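Local structure of TCR beta chain (Gallus gallus, 6LIR) at residues P119-F124 and L139-S144. The protein pairs with the TCR alpha chain to form the chicken alpha-beta T-cell receptor, which probably recognises peptide antigens presented by MHC molecules. Numbering follows the deposited sequence.
Sequences PDVVIF and LVCLAS
Val122 and Leu142 form a hydrogen-bonded antiparallel pair, and both their amides are used: Val122 N donates to Leu142 O over 3.1 Å, while Leu142 N returns the bond to Val122 O at 2.8 Å, nearly straight at the hydrogen (172°). At the next hydrogen-bonded pair, Asp120 with Ser144, Ser144 N reaches Asp120 O at 2.8 Å, an acceptor that also takes a weak bond from a water held by Ser144 OG. At the far end Phe124 N donates to Val140 O. These carbonyls have CA-H neighbours as well, among them Ala143 CA, 3.2 Å from Asp120 O. Ile123 N and O, turned away from this pairing, bond weakly to Asp124 and Ser122 of the TCR alpha chain, whereas Cys141 and Ala143 form backbone hydrogen bonds with Ser183 and Leu181.

Phe124 swings CG anti to its carbonyl carbon (chi1 -74°), laying the ring alongside Leu142, with CE2 3.9 Å from Leu142 CB at the ring edge. Val122, Phe124, Val140 and Leu142, on this face, pack against the alpha chain. On the face of Val121 and Cys141, Val121 CG1 touches Cys141 SG at 3.9 Å, among residues of the opposing sheet, to which the Cys141–Cys201 disulfide ties this one. A strand outermost within this chain, paired antiparallel with the cysteine-bearing strand, is the A–B pairing of an immunoglobulin C1-set beta-sandwich.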
loop_
_atom_site.group_PDB
_atom_site.type_symbol
_atom_site.label_atom_id
_atom_site.label_comp_id
_atom_site.label_asym_id
_atom_site.label_seq_id
_atom_site.Cartn_x
_atom_site.Cartn_y
_atom_site.Cartn_z
ATOM N N PRO B 119 -13.793 -0.087 13.832
ATOM C CA PRO B 119 -14.036 -1.372 13.175
ATOM C C PRO B 119 -14.353 -2.471 14.177
ATOM O O PRO B 119 -13.988 -2.414 15.351
ATOM C CB PRO B 119 -12.704 -1.657 12.476
ATOM C CG PRO B 119 -11.703 -1.049 13.408
ATOM C CD PRO B 119 -12.354 0.232 13.884
ATOM N N ASP B 120 -15.033 -3.496 13.676
ATOM C CA ASP B 120 -15.070 -4.779 14.352
ATOM C C ASP B 120 -13.943 -5.616 13.773
ATOM O O ASP B 120 -13.714 -5.607 12.561
ATOM C CB ASP B 120 -16.411 -5.486 14.145
ATOM C CG ASP B 120 -17.564 -4.760 14.805
ATOM O OD1 ASP B 120 -17.670 -4.813 16.050
ATOM O OD2 ASP B 120 -18.372 -4.143 14.078
ATOM N N VAL B 121 -13.239 -6.343 14.635
ATOM C CA VAL B 121 -12.037 -7.056 14.227
ATOM C C VAL B 121 -12.147 -8.486 14.727
ATOM O O VAL B 121 -12.267 -8.716 15.936
ATOM C CB VAL B 121 -10.757 -6.398 14.769
ATOM C CG1 VAL B 121 -9.527 -7.115 14.226
ATOM C CG2 VAL B 121 -10.714 -4.913 14.416
ATOM N N VAL B 122 -12.108 -9.440 13.801
ATOM C CA VAL B 122 -12.110 -10.857 14.132
ATOM C C VAL B 122 -10.994 -11.535 13.354
ATOM O O VAL B 122 -10.626 -11.104 12.255
ATOM C CB VAL B 122 -13.472 -11.521 13.822
ATOM C CG1 VAL B 122 -14.592 -10.818 14.575
ATOM C CG2 VAL B 122 -13.751 -11.510 12.325
ATOM N N ILE B 123 -10.429 -12.584 13.943
ATOM C CA ILE B 123 -9.576 -13.517 13.222
ATOM C C ILE B 123 -10.373 -14.793 13.005
ATOM O O ILE B 123 -11.000 -15.308 13.937
ATOM C CB ILE B 123 -8.272 -13.804 13.985
ATOM C CG1 ILE B 123 -7.476 -12.510 14.173
ATOM C CG2 ILE B 123 -7.449 -14.853 13.245
ATOM C CD1 ILE B 123 -6.190 -12.695 14.947
ATOM N N PHE B 124 -10.325 -15.318 11.790
ATOM C CA PHE B 124 -10.979 -16.577 11.491
ATOM C C PHE B 124 -10.032 -17.725 11.800
ATOM O O PHE B 124 -8.840 -17.665 11.488
ATOM C CB PHE B 124 -11.440 -16.610 10.035
ATOM C CG PHE B 124 -12.641 -15.744 9.770
ATOM C CD1 PHE B 124 -13.920 -16.272 9.827
ATOM C CD2 PHE B 124 -12.490 -14.398 9.486
ATOM C CE1 PHE B 124 -15.027 -15.477 9.591
ATOM C CE2 PHE B 124 -13.595 -13.594 9.252
ATOM C CZ PHE B 124 -14.863 -14.136 9.304
ATOM N N LEU B 139 -4.439 -17.531 8.098
ATOM C CA LEU B 139 -5.162 -16.808 9.131
ATOM C C LEU B 139 -5.726 -15.547 8.499
ATOM O O LEU B 139 -4.969 -14.715 7.985
ATOM C CB LEU B 139 -4.250 -16.454 10.305
ATOM C CG LEU B 139 -3.397 -17.567 10.911
ATOM C CD1 LEU B 139 -2.530 -17.006 12.032
ATOM C CD2 LEU B 139 -4.278 -18.684 11.424
ATOM N N VAL B 140 -7.046 -15.417 8.510
ATOM C CA VAL B 140 -7.705 -14.267 7.914
ATOM C C VAL B 140 -8.174 -13.354 9.034
ATOM O O VAL B 140 -8.999 -13.743 9.870
ATOM C CB VAL B 140 -8.870 -14.697 7.015
ATOM C CG1 VAL B 140 -9.432 -13.496 6.279
ATOM C CG2 VAL B 140 -8.400 -15.762 6.032
ATOM N N CYS B 141 -7.648 -12.138 9.045
ATOM C CA CYS B 141 -8.119 -11.089 9.930
ATOM C C CYS B 141 -9.050 -10.182 9.146
ATOM O O CYS B 141 -8.684 -9.699 8.071
ATOM C CB CYS B 141 -6.940 -10.296 10.491
ATOM S SG CYS B 141 -7.401 -8.946 11.572
ATOM N N LEU B 142 -10.237 -9.936 9.686
ATOM C CA LEU B 142 -11.215 -9.083 9.027
ATOM C C LEU B 142 -11.524 -7.888 9.915
ATOM O O LEU B 142 -11.932 -8.053 11.070
ATOM C CB LEU B 142 -12.498 -9.858 8.713
ATOM C CG LEU B 142 -13.693 -9.027 8.233
ATOM C CD1 LEU B 142 -13.449 -8.455 6.842
ATOM C CD2 LEU B 142 -14.979 -9.846 8.252
ATOM N N ALA B 143 -11.356 -6.691 9.370
ATOM C CA ALA B 143 -11.838 -5.477 10.007
ATOM C C ALA B 143 -13.049 -5.007 9.219
ATOM O O ALA B 143 -12.954 -4.778 8.010
ATOM C CB ALA B 143 -10.754 -4.400 10.046
ATOM N N SER B 144 -14.185 -4.871 9.899
ATOM C CA SER B 144 -15.410 -4.454 9.239
ATOM C C SER B 144 -16.177 -3.508 10.147
ATOM O O SER B 144 -15.924 -3.422 11.352
ATOM C CB SER B 144 -16.287 -5.658 8.875
ATOM O OG SER B 144 -16.454 -6.514 9.994
HETATM O O HOH W 1 -15.181 -8.324 11.640
#